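Local coordinates for putative deoxyribonuclease yjjV (Escherichia coli, PDB 1ZZM), which probably hydrolyses ester bonds, as a TatD-type member of the metal-dependent hydrolases that binds two divalent cations per subunit, at residues A[40-43]-A[44-47]; A[64-67]-A[68-71]; A[74-77]-A[78-82]; A[113-116]-A[117-121]; A[205-208]-A[209-213]. All blocks are in the same frame, centred on the assembly; numbering follows the deposited sequence.

Contact 1: residues A[40-43]-A[44-47]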
loop_
_atom_site.group_PDB
_atom_site.type_symbol
_atom_site.label_atom_id
_atom_site.label_comp_id
_atom_site.label_asym_id
_atom_site.label_seq_id
_atom_site.Cartn_x
_atom_site.Cartn_y
_atom_site.Cartn_z
ATOM N N ALA A 40 -1.028 9.073 0.232
ATOM C CA ALA A 40 -0.587 10.245 1.015
ATOM C C ALA A 40 -0.421 9.864 2.479
ATOM O O ALA A 40 -0.870 8.790 2.901
ATOM C CB ALA A 40 -1.574 11.363 0.892
ATOM N N THR A 41 0.214 10.754 3.247
ATOM C CA THR A 41 0.453 10.541 4.676
ATOM C C THR A 41 -0.234 11.556 5.571
ATOM O O THR A 41 -0.470 11.300 6.755
ATOM C CB THR A 41 1.953 10.619 4.988
ATOM O OG1 THR A 41 2.465 11.886 4.514
ATOM C CG2 THR A 41 2.716 9.430 4.290
ATOM N N GLU A 42 -0.571 12.707 5.006
ATOM C CA GLU A 42 -1.180 13.778 5.785
ATOM C C GLU A 42 -1.736 14.831 4.863
ATOM O O GLU A 42 -1.271 14.965 3.735
ATOM C CB GLU A 42 -0.144 14.425 6.725
ATOM C CG GLU A 42 0.980 15.182 5.990
ATOM C CD GLU A 42 1.928 15.888 6.969
ATOM O OE1 GLU A 42 1.505 16.863 7.636
ATOM O OE2 GLU A 42 3.082 15.443 7.085
ATOM N N ALA A 43 -2.681 15.619 5.375
ATOM C CA ALA A 43 -3.381 16.622 4.566
ATOM C C ALA A 43 -2.455 17.632 3.911
ATOM O O ALA A 43 -2.711 18.074 2.815
ATOM C CB ALA A 43 -4.440 17.353 5.434
ATOM N N GLU A 44 -1.373 17.990 4.586
ATOM C CA GLU A 44 -0.456 18.948 4.006
ATOM C C GLU A 44 0.193 18.420 2.720
ATOM O O GLU A 44 0.649 19.216 1.901
ATOM C CB GLU A 44 0.612 19.329 5.028
ATOM C CG GLU A 44 1.754 20.102 4.440
ATOM C CD GLU A 44 2.724 20.581 5.501
ATOM O OE1 GLU A 44 3.237 19.732 6.268
ATOM O OE2 GLU A 44 2.966 21.804 5.564
ATOM N N ASN A 45 0.222 17.095 2.535
ATOM C CA ASN A 45 0.788 16.503 1.317
ATOM C C ASN A 45 -0.276 16.148 0.255
ATOM O O ASN A 45 0.085 15.625 -0.807
ATOM C CB ASN A 45 1.581 15.227 1.644
ATOM C CG ASN A 45 2.761 15.501 2.527
ATOM O OD1 ASN A 45 3.179 16.643 2.624
ATOM N ND2 ASN A 45 3.319 14.463 3.175
ATOM N N PHE A 46 -1.560 16.416 0.511
ATOM C CA PHE A 46 -2.583 16.073 -0.508
ATOM C C PHE A 46 -2.344 16.735 -1.872
ATOM O O PHE A 46 -2.453 16.095 -2.925
ATOM C CB PHE A 46 -4.006 16.432 -0.039
ATOM C CG PHE A 46 -4.513 15.578 1.097
ATOM C CD1 PHE A 46 -3.778 14.475 1.555
ATOM C CD2 PHE A 46 -5.738 15.864 1.696
ATOM C CE1 PHE A 46 -4.262 13.677 2.593
ATOM C CE2 PHE A 46 -6.235 15.064 2.744
ATOM C CZ PHE A 46 -5.488 13.969 3.188
ATOM N N ALA A 47 -2.014 18.019 -1.859
ATOM C CA ALA A 47 -1.776 18.728 -3.100
ATOM C C ALA A 47 -0.653 18.131 -3.926
ATOM O O ALA A 47 -0.815 17.946 -5.113
ATOM C CB ALA A 47 -1.474 20.211 -2.819
HETATM O O HOH W 1 -1.052 17.736 7.470
HETATM O O HOH W 2 -2.549 19.706 0.609
#
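The ring of Phe46 lies flat over the backbone of Ala43, and this is the tight part of the turn. Ala43 CA sits 3.5 Å from the centroid of the Phe46 ring and only 3° off the ring normal, the geometry of a well-centred CH-pi contact. Phe46 CG stands anti to its own carbonyl carbon (chi1 -69°), which swings the ring back over the preceding residues. Ala40 CB meets the same ring at its edge, 3.9 Å from Phe46 CD1, while Leu65 and Leu81 also pack against the Phe46 side chain. Two backbone bonds close the turn: Asn45 N to Glu42 O at 2.9 Å and Phe46 N to Ala43 O at 3.1 Å.

The other side is looser and wetter. The extended side chains of Glu42 and Glu44 run side by side, with Glu42 OE1 and Glu44 OE1 3.6 Å apart, a like-charged approach probably eased by the salt bridge from Glu42 OE2 to Lys72. One water gives a hydrogen to Glu42 OE1 at 2.7 Å and accepts one from Glu44 N at 2.9 Å. A second water links Ala43 O with Ala47 N. The whole forms the beta-alpha turn that leads from strand 33-39 into helix 46-55 of this TIM-barrel-type domain, with Thr41 lining the pocket that holds a polyethylene glycol molecule, near the zinc site.

Contact 2: residues A[64-67]-A[68-71]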
loop_
_atom_site.group_PDB
_atom_site.type_symbol
_atom_site.label_atom_id
_atom_site.label_comp_id
_atom_site.label_asym_id
_atom_site.label_seq_id
_atom_site.Cartn_x
_atom_site.Cartn_y
_atom_site.Cartn_z
ATOM N N GLY A 64 -5.302 10.150 2.385
ATOM C CA GLY A 64 -5.651 9.648 3.683
ATOM C C GLY A 64 -4.630 10.160 4.673
ATOM O O GLY A 64 -3.609 10.781 4.295
ATOM N N LEU A 65 -4.869 9.834 5.935
ATOM C CA LEU A 65 -4.028 10.301 7.041
ATOM C C LEU A 65 -3.372 9.099 7.749
ATOM O O LEU A 65 -4.053 8.320 8.386
ATOM C CB LEU A 65 -4.946 11.076 7.992
ATOM C CG LEU A 65 -5.830 12.171 7.353
ATOM C CD1 LEU A 65 -6.820 12.717 8.382
ATOM C CD2 LEU A 65 -4.973 13.333 6.840
ATOM N N HIS A 66 -2.042 9.002 7.613
ATOM C CA HIS A 66 -1.185 7.934 8.129
ATOM C C HIS A 66 -1.049 7.951 9.653
ATOM O O HIS A 66 -0.860 9.010 10.255
ATOM C CB HIS A 66 0.190 8.072 7.433
ATOM C CG HIS A 66 1.057 6.849 7.514
ATOM N ND1 HIS A 66 1.525 6.341 8.707
ATOM C CD2 HIS A 66 1.642 6.109 6.537
ATOM C CE1 HIS A 66 2.363 5.345 8.466
ATOM N NE2 HIS A 66 2.454 5.185 7.155
ATOM N N PRO A 67 -1.154 6.776 10.310
ATOM C CA PRO A 67 -1.040 6.757 11.775
ATOM C C PRO A 67 0.311 7.259 12.276
ATOM O O PRO A 67 0.411 7.777 13.395
ATOM C CB PRO A 67 -1.308 5.286 12.136
ATOM C CG PRO A 67 -0.858 4.520 10.899
ATOM C CD PRO A 67 -1.349 5.416 9.765
ATOM N N GLY A 68 1.320 7.133 11.423
ATOM C CA GLY A 68 2.666 7.574 11.796
ATOM C C GLY A 68 2.765 9.083 11.904
ATOM O O GLY A 68 3.688 9.607 12.510
ATOM N N MET A 69 1.810 9.787 11.319
ATOM C CA MET A 69 1.766 11.247 11.365
ATOM C C MET A 69 0.586 11.725 12.231
ATOM O O MET A 69 0.073 12.837 12.045
ATOM C CB MET A 69 1.599 11.809 9.944
ATOM C CG MET A 69 2.860 11.722 9.081
ATOM S SD MET A 69 3.374 10.059 8.610
ATOM C CE MET A 69 4.754 10.470 7.421
ATOM N N LEU A 70 0.183 10.903 13.189
ATOM C CA LEU A 70 -0.973 11.231 14.025
ATOM C C LEU A 70 -0.967 12.638 14.604
ATOM O O LEU A 70 -2.007 13.301 14.658
ATOM C CB LEU A 70 -1.127 10.212 15.171
ATOM C CG LEU A 70 -2.410 10.425 15.990
ATOM C CD1 LEU A 70 -3.605 10.232 15.085
ATOM C CD2 LEU A 70 -2.484 9.464 17.166
ATOM N N GLU A 71 0.209 13.106 15.014
ATOM C CA GLU A 71 0.309 14.420 15.621
ATOM C C GLU A 71 -0.092 15.562 14.708
ATOM O O GLU A 71 -0.433 16.638 15.190
ATOM C CB GLU A 71 1.734 14.658 16.139
ATOM C CG GLU A 71 2.153 13.707 17.257
ATOM C CD GLU A 71 3.517 14.084 17.861
ATOM O OE1 GLU A 71 4.457 14.413 17.087
ATOM O OE2 GLU A 71 3.653 14.048 19.109
#
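His66 ND1 accepts a hydrogen from Gly68 N at 2.8 Å, with an N-H...N angle of 157°. The donor lies 6° out of the imidazole plane, so the bond meets the ring at its edge and helps to hold its rotation. With CG anti to the backbone N, the ring is carried over to the amide two residues on. The carbonyl of the same histidine is gripped twice, by Met69 N at 3.0 Å from His66 O and by the side chain of His73. One step further, Leu70 N reaches Pro67 O at 3.1 Å. Both of these backbone bonds span three residues, the spacing of a 3-10 turn.

Around this polar frame the packing is lighter. Met69, bent at chi2, brings SD to 3.9 Å from His66 CB. Measured to the centroid of the His66 ring, SD is 4.5 Å away and stands obliquely to it, a sulfur-aromatic approach that is neither over the face nor at the edge. Leu70 CB lies 3.4 Å from Pro67 O. The His66 ring also meets that of His133, a metal ligand, with the two planes steeply inclined. With an alanine in place of this histidine, the Gly68 amide would probably lose its acceptor and Met69 SD the ring beside it. The loop after strand 59-63 thus makes a 3-10 turn just after His66, and His66 to Leu70 line the pocket holding a polyethylene glycol chain, next to the zinc site of this TIM-barrel hydrolase.

Contact 3: residues A[74-77]-A[78-82]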
loop_
_atom_site.group_PDB
_atom_site.type_symbol
_atom_site.label_atom_id
_atom_site.label_comp_id
_atom_site.label_asym_id
_atom_site.label_seq_id
_atom_site.Cartn_x
_atom_site.Cartn_y
_atom_site.Cartn_z
ATOM N N SER A 74 -5.802 16.784 12.291
ATOM C CA SER A 74 -6.826 17.540 13.027
ATOM C C SER A 74 -8.168 17.349 12.345
ATOM O O SER A 74 -8.245 16.687 11.313
ATOM C CB SER A 74 -6.485 19.034 13.031
ATOM O OG SER A 74 -6.392 19.550 11.705
ATOM N N ASP A 75 -9.228 17.920 12.923
ATOM C CA ASP A 75 -10.550 17.817 12.306
ATOM C C ASP A 75 -10.475 18.529 10.952
ATOM O O ASP A 75 -11.208 18.186 10.011
ATOM C CB ASP A 75 -11.636 18.463 13.185
ATOM C CG ASP A 75 -11.964 17.629 14.422
ATOM O OD1 ASP A 75 -11.713 16.397 14.428
ATOM O OD2 ASP A 75 -12.494 18.199 15.393
ATOM N N VAL A 76 -9.601 19.527 10.847
ATOM C CA VAL A 76 -9.429 20.212 9.569
ATOM C C VAL A 76 -8.812 19.231 8.562
ATOM O O VAL A 76 -9.238 19.182 7.407
ATOM C CB VAL A 76 -8.553 21.501 9.708
ATOM C CG1 VAL A 76 -8.239 22.080 8.361
ATOM C CG2 VAL A 76 -9.327 22.555 10.524
ATOM N N SER A 77 -7.857 18.407 8.999
ATOM C CA SER A 77 -7.272 17.414 8.079
ATOM C C SER A 77 -8.366 16.489 7.545
ATOM O O SER A 77 -8.380 16.130 6.357
ATOM C CB SER A 77 -6.229 16.560 8.813
ATOM O OG SER A 77 -5.173 17.380 9.306
ATOM N N LEU A 78 -9.280 16.082 8.416
ATOM C CA LEU A 78 -10.336 15.176 7.977
ATOM C C LEU A 78 -11.321 15.883 7.060
ATOM O O LEU A 78 -11.833 15.294 6.114
ATOM C CB LEU A 78 -11.078 14.574 9.162
ATOM C CG LEU A 78 -10.352 13.402 9.857
ATOM C CD1 LEU A 78 -11.039 13.071 11.194
ATOM C CD2 LEU A 78 -10.394 12.164 8.932
ATOM N N GLU A 79 -11.593 17.149 7.335
ATOM C CA GLU A 79 -12.513 17.859 6.464
ATOM C C GLU A 79 -11.838 18.005 5.090
ATOM O O GLU A 79 -12.495 17.907 4.043
ATOM C CB GLU A 79 -12.840 19.238 7.036
ATOM C CG GLU A 79 -13.808 19.991 6.159
ATOM C CD GLU A 79 -14.122 21.375 6.681
ATOM O OE1 GLU A 79 -14.615 21.532 7.821
ATOM O OE2 GLU A 79 -13.870 22.295 5.929
ATOM N N GLN A 80 -10.530 18.245 5.080
ATOM C CA GLN A 80 -9.827 18.388 3.792
ATOM C C GLN A 80 -9.878 17.091 2.978
ATOM O O GLN A 80 -10.011 17.107 1.750
ATOM C CB GLN A 80 -8.367 18.753 4.005
ATOM C CG GLN A 80 -8.131 20.133 4.504
ATOM C CD GLN A 80 -6.643 20.332 4.771
ATOM O OE1 GLN A 80 -5.809 20.398 3.833
ATOM N NE2 GLN A 80 -6.293 20.377 6.035
ATOM N N LEU A 81 -9.739 15.974 3.676
ATOM C CA LEU A 81 -9.808 14.660 3.021
ATOM C C LEU A 81 -11.209 14.474 2.391
ATOM O O LEU A 81 -11.334 14.105 1.201
ATOM C CB LEU A 81 -9.528 13.579 4.062
ATOM C CG LEU A 81 -9.721 12.152 3.542
ATOM C CD1 LEU A 81 -8.790 11.924 2.307
ATOM C CD2 LEU A 81 -9.377 11.137 4.677
ATOM N N GLN A 82 -12.258 14.739 3.174
ATOM C CA GLN A 82 -13.607 14.593 2.649
ATOM C C GLN A 82 -13.858 15.511 1.448
ATOM O O GLN A 82 -14.362 15.068 0.420
ATOM C CB GLN A 82 -14.656 14.815 3.756
ATOM C CG GLN A 82 -16.108 14.653 3.281
ATOM C CD GLN A 82 -16.684 15.958 2.738
ATOM O OE1 GLN A 82 -16.531 17.009 3.357
ATOM N NE2 GLN A 82 -17.353 15.891 1.579
HETATM O O HOH W 3 -4.793 19.843 8.231
#
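A capping box made by Ser74 and Ser77 starts helix 75-87, and Ser74 O accepts from Leu78 N at 3.1 Å, the first i to i+4 bond of the helix. Ser74 is the N-cap. Its OG, placed between the backbone N and the carbonyl carbon (chi1 59°), accepts from Ser77 N at 3.3 Å and, weakly, from Val76 N. The return bond is straighter: Ser74 N gives its hydrogen to Ser77 OG at 3.1 Å with an angle of 173°. Two reciprocal bonds therefore tie the first residue of the box to the fourth, and backbone amides of the first turn find acceptors that the helix itself does not provide.

Beyond the cap the i to i+4 pattern is regular. Asp75 O, Val76 O and Ser77 O accept from Glu79 N, Gln80 N and Leu81 N, the Val76 O to Gln80 N pair being the shortest at 2.8 Å. Gln80 CG stands anti to the carbonyl carbon (chi1 -71°), and the extended chain brings the amide beside Val76, where NE2 is a second, weak donor to Val76 O at 3.5 Å. There NE2 also brushes Val76 CG1 at 3.5 Å. A water lies 2.7 Å from Ser77 OG and accepts weakly from Gln80 NE2, linking the cap to the next turn.

Ser77 and Gln80 face Ala43 of the turn before helix 46-55. On the side toward helix 109-125, Leu78 packs on Leu115 and on Leu65 of the loop after strand 59-63, while Leu81 touches Gln119.

Contact 4: residues A[113-116]-A[117-121]. With ZN (zinc ion), chain D.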
loop_
_atom_site.group_PDB
_atom_site.type_symbol
_atom_site.label_atom_id
_atom_site.label_comp_id
_atom_site.label_asym_id
_atom_site.label_seq_id
_atom_site.Cartn_x
_atom_site.Cartn_y
_atom_site.Cartn_z
ATOM N N GLN A 113 -7.404 4.637 16.470
ATOM C CA GLN A 113 -8.590 3.887 16.035
ATOM C C GLN A 113 -9.758 4.777 15.674
ATOM O O GLN A 113 -10.514 4.472 14.740
ATOM C CB GLN A 113 -9.006 2.895 17.102
ATOM C CG GLN A 113 -7.935 1.824 17.253
ATOM C CD GLN A 113 -8.185 0.918 18.415
ATOM O OE1 GLN A 113 -8.935 -0.051 18.308
ATOM N NE2 GLN A 113 -7.575 1.238 19.553
ATOM N N TRP A 114 -9.935 5.870 16.405
ATOM C CA TRP A 114 -11.062 6.759 16.054
ATOM C C TRP A 114 -10.785 7.333 14.665
ATOM O O TRP A 114 -11.686 7.423 13.800
ATOM C CB TRP A 114 -11.165 7.916 17.066
ATOM C CG TRP A 114 -12.224 8.888 16.711
ATOM C CD1 TRP A 114 -13.563 8.763 16.968
ATOM C CD2 TRP A 114 -12.056 10.121 16.014
ATOM N NE1 TRP A 114 -14.243 9.854 16.472
ATOM C CE2 TRP A 114 -13.342 10.702 15.878
ATOM C CE3 TRP A 114 -10.949 10.797 15.490
ATOM C CZ2 TRP A 114 -13.549 11.931 15.237
ATOM C CZ3 TRP A 114 -11.155 12.016 14.855
ATOM C CH2 TRP A 114 -12.449 12.570 14.735
ATOM N N LEU A 115 -9.536 7.732 14.447
ATOM C CA LEU A 115 -9.165 8.337 13.171
ATOM C C LEU A 115 -9.307 7.342 12.027
ATOM O O LEU A 115 -9.763 7.696 10.932
ATOM C CB LEU A 115 -7.729 8.885 13.226
ATOM C CG LEU A 115 -7.249 9.537 11.924
ATOM C CD1 LEU A 115 -8.219 10.631 11.530
ATOM C CD2 LEU A 115 -5.843 10.147 12.132
ATOM N N LEU A 116 -8.896 6.106 12.255
ATOM C CA LEU A 116 -9.074 5.080 11.225
ATOM C C LEU A 116 -10.564 4.921 10.888
ATOM O O LEU A 116 -10.945 4.870 9.726
ATOM C CB LEU A 116 -8.553 3.727 11.723
ATOM C CG LEU A 116 -8.864 2.507 10.860
ATOM C CD1 LEU A 116 -8.097 2.610 9.507
ATOM C CD2 LEU A 116 -8.497 1.241 11.619
ATOM N N ASP A 117 -11.420 4.837 11.899
ATOM C CA ASP A 117 -12.835 4.650 11.586
ATOM C C ASP A 117 -13.447 5.843 10.851
ATOM O O ASP A 117 -14.341 5.655 10.036
ATOM C CB ASP A 117 -13.634 4.288 12.845
ATOM C CG ASP A 117 -13.478 2.832 13.236
ATOM O OD1 ASP A 117 -12.918 2.034 12.449
ATOM O OD2 ASP A 117 -13.917 2.446 14.341
ATOM N N GLU A 118 -12.989 7.068 11.140
ATOM C CA GLU A 118 -13.497 8.234 10.432
ATOM C C GLU A 118 -13.170 8.099 8.944
ATOM O O GLU A 118 -13.959 8.478 8.079
ATOM C CB GLU A 118 -12.862 9.531 10.962
ATOM C CG GLU A 118 -13.418 10.006 12.315
ATOM C CD GLU A 118 -14.939 10.154 12.306
ATOM O OE1 GLU A 118 -15.483 10.901 11.455
ATOM O OE2 GLU A 118 -15.589 9.505 13.142
ATOM N N GLN A 119 -11.994 7.557 8.645
ATOM C CA GLN A 119 -11.597 7.418 7.250
ATOM C C GLN A 119 -12.256 6.224 6.601
ATOM O O GLN A 119 -12.525 6.247 5.403
ATOM C CB GLN A 119 -10.083 7.344 7.176
ATOM C CG GLN A 119 -9.497 8.658 7.627
ATOM C CD GLN A 119 -8.003 8.668 7.600
ATOM O OE1 GLN A 119 -7.341 8.187 8.535
ATOM N NE2 GLN A 119 -7.458 9.175 6.538
ATOM N N LEU A 120 -12.536 5.192 7.391
ATOM C CA LEU A 120 -13.222 4.031 6.843
ATOM C C LEU A 120 -14.628 4.493 6.446
ATOM O O LEU A 120 -15.178 4.032 5.449
ATOM C CB LEU A 120 -13.266 2.884 7.872
ATOM C CG LEU A 120 -11.913 2.165 8.100
ATOM C CD1 LEU A 120 -12.103 1.016 9.067
ATOM C CD2 LEU A 120 -11.334 1.626 6.774
ATOM N N LYS A 121 -15.213 5.410 7.212
ATOM C CA LYS A 121 -16.534 5.905 6.860
ATOM C C LYS A 121 -16.473 6.660 5.522
ATOM O O LYS A 121 -17.398 6.542 4.720
ATOM C CB LYS A 121 -17.100 6.837 7.948
ATOM C CG LYS A 121 -17.489 6.131 9.226
ATOM C CD LYS A 121 -18.194 7.096 10.179
ATOM C CE LYS A 121 -19.039 6.332 11.201
ATOM N NZ LYS A 121 -18.236 5.641 12.272
HETATM ZN ZN ZN D . -14.079 0.550 14.258
HETATM O O HOH W 4 -10.318 1.830 14.039
HETATM O O HOH W 5 -14.590 7.282 14.335
#
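Asp117, whose backbone N bonds to Gln113 O at 3.0 Å one turn earlier, holds a zinc ion away from the metal centre of the barrel: its OD2 is 1.9 Å from the metal. This is the helix of a beta-alpha-beta crossover, 109-125 between strands 95-101 and 130-135. His144 and His148 of helix 138-148 complete the zinc site. Gln113 lies in the second shell, since its OE1 is hydrogen-bonded to NE2 of the His144 that binds zinc through ND1. A water donates to Gln113 O and, weakly, to Asp117 OD1, so carboxylate and helix backbone are joined once more.

On another side of the helix, Glu118 CG lies over the six-membered ring of Trp114. It stands 3.5 Å from the centroid of that ring and 13° off the normal, a CH-pi contact over the face. The chain bends at chi2 (-54°), which turns the carboxylate to within 22° of parallel to the ring plane. A water gives hydrogens to Glu118 OE2 at 2.7 Å and to Trp114 O at 3.0 Å. Replacing Glu118 by alanine would probably cost the six-membered ring its CH-pi partner and leave the bridging water without its carboxylate acceptor.

Further hydrophobic packing follows the buried side, where Leu116 also rests on Ile98 and Leu141. There Leu120 N bonds to Leu116 O at 2.8 Å, and Leu116 CG meets Leu120 CD1 at 4.0 Å.

Contact 5: residues A[205-208]-A[209-213]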
loop_
_atom_site.group_PDB
_atom_site.type_symbol
_atom_site.label_atom_id
_atom_site.label_comp_id
_atom_site.label_asym_id
_atom_site.label_seq_id
_atom_site.Cartn_x
_atom_site.Cartn_y
_atom_site.Cartn_z
ATOM N N GLU A 205 4.471 -4.571 -4.113
ATOM C CA GLU A 205 4.759 -3.201 -3.670
ATOM C C GLU A 205 6.181 -3.108 -3.189
ATOM O O GLU A 205 6.878 -4.126 -3.123
ATOM C CB GLU A 205 3.883 -2.803 -2.482
ATOM C CG GLU A 205 4.284 -3.574 -1.220
ATOM C CD GLU A 205 3.519 -3.162 0.016
ATOM O OE1 GLU A 205 2.311 -3.426 0.086
ATOM O OE2 GLU A 205 4.131 -2.580 0.930
ATOM N N THR A 206 6.607 -1.886 -2.849
ATOM C CA THR A 206 7.929 -1.661 -2.243
ATOM C C THR A 206 7.895 -0.862 -0.929
ATOM O O THR A 206 8.748 -1.058 -0.056
ATOM C CB THR A 206 8.919 -0.849 -3.131
ATOM O OG1 THR A 206 8.353 0.443 -3.409
ATOM C CG2 THR A 206 9.267 -1.616 -4.439
ATOM N N ASP A 207 6.919 0.032 -0.795
ATOM C CA ASP A 207 6.824 0.984 0.313
ATOM C C ASP A 207 8.065 1.900 0.225
ATOM O O ASP A 207 8.497 2.482 1.221
ATOM C CB ASP A 207 6.753 0.333 1.719
ATOM C CG ASP A 207 6.306 1.339 2.809
ATOM O OD1 ASP A 207 5.718 2.384 2.469
ATOM O OD2 ASP A 207 6.513 1.099 4.012
ATOM N N ALA A 208 8.649 2.030 -0.966
ATOM C CA ALA A 208 9.832 2.906 -1.098
ATOM C C ALA A 208 9.469 4.326 -0.672
ATOM O O ALA A 208 8.377 4.815 -0.956
ATOM C CB ALA A 208 10.353 2.906 -2.552
ATOM N N PRO A 209 10.428 5.058 -0.086
ATOM C CA PRO A 209 11.814 4.700 0.201
ATOM C C PRO A 209 12.064 3.825 1.422
ATOM O O PRO A 209 13.210 3.514 1.722
ATOM C CB PRO A 209 12.479 6.077 0.317
ATOM C CG PRO A 209 11.461 6.813 1.076
ATOM C CD PRO A 209 10.152 6.430 0.370
ATOM N N ASP A 210 11.023 3.434 2.143
ATOM C CA ASP A 210 11.271 2.578 3.320
ATOM C C ASP A 210 11.314 1.095 2.927
ATOM O O ASP A 210 11.209 0.770 1.736
ATOM C CB ASP A 210 10.192 2.819 4.384
ATOM C CG ASP A 210 10.149 4.275 4.856
ATOM O OD1 ASP A 210 11.197 4.968 4.808
ATOM O OD2 ASP A 210 9.070 4.729 5.303
ATOM N N MET A 211 11.480 0.217 3.924
ATOM C CA MET A 211 11.536 -1.236 3.716
ATOM C C MET A 211 12.565 -1.702 2.655
ATOM O O MET A 211 12.233 -2.422 1.713
ATOM C CB MET A 211 10.107 -1.755 3.392
ATOM C CG MET A 211 9.044 -1.426 4.516
ATOM S SD MET A 211 7.271 -2.041 4.342
ATOM C CE MET A 211 7.406 -3.704 5.033
ATOM N N PRO A 212 13.850 -1.300 2.804
ATOM C CA PRO A 212 14.896 -1.699 1.845
ATOM C C PRO A 212 14.995 -3.217 1.748
ATOM O O PRO A 212 14.786 -3.911 2.748
ATOM C CB PRO A 212 16.170 -1.060 2.430
ATOM C CG PRO A 212 15.876 -0.973 3.896
ATOM C CD PRO A 212 14.424 -0.493 3.889
ATOM N N LEU A 213 15.281 -3.752 0.567
ATOM C CA LEU A 213 15.377 -5.210 0.455
ATOM C C LEU A 213 16.713 -5.735 1.009
ATOM O O LEU A 213 17.698 -4.981 1.152
ATOM C CB LEU A 213 15.218 -5.663 -0.994
ATOM C CG LEU A 213 13.809 -5.763 -1.591
ATOM C CD1 LEU A 213 13.070 -4.389 -1.569
ATOM C CD2 LEU A 213 13.933 -6.284 -2.989
HETATM O O HOH W 6 10.022 -3.304 0.085
#
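The loop that follows strand 202-204 brings Asp207 to the metal centre of the barrel, and Met211 crosses over that side chain. Asp207, together with His9, His11 and Glu97, binds one of the zinc ions. An ST turn spans Asp207: Ala208 N bonds to Thr206 OG1 at 2.9 Å, while that hydroxyl is also hydrogen-bonded to Asp7. The peptide between Ala208 and Pro209 is cis, and the reversal continues with a weak bond from Asp210 N to Asp207 O at 2.9 Å. Its N-H...O angle of 128° is far from straight.

Asp207 has a left-handed backbone (phi 63°). Met211 SD comes alongside its side chain, 3.2 Å from Asp207 OD2 and 3.6 Å from Asp207 CB, bearing on both the acid group and its stem. A water donates to Thr206 O at 2.6 Å and to Met211 O at 2.9 Å, joining the two arms of the loop.

Asp210 adds a second acid, with its OD2 4.6 Å from Asp207 OD2, and reaches the bound polyethylene glycol. Chemically, the sulfur meets OD2 by close packing and supplies no hydrogen, so the direction of the Asp207 carboxylate is probably set mainly by the zinc and the fold of this loop.

In the fold
From the N terminus the five contacts follow in series; none encloses or crosses another. Contacts 1, 2 and 5 shape loops, while 3 and 4 lie within helices. Contact 1 shapes the turn after strand 33-39, contact 2 the loop after strand 59-63. A probable hydrogen bond, Thr41 O to His66 N at 2.9 Å, joins these two. Contact 3 starts helix 75-87 and packs against both, through Phe46 CE2 near Leu81 CA and Leu65 CD1 near Leu78 CD2. Contact 4, in helix 109-125, meets contacts 2 and 3 through Leu115. Contact 5 follows strand 202-204, about 25 Å from contact 4 between centres, across the chain's centre; contacts 1, 2 and 5 contribute to the same ligand pocket.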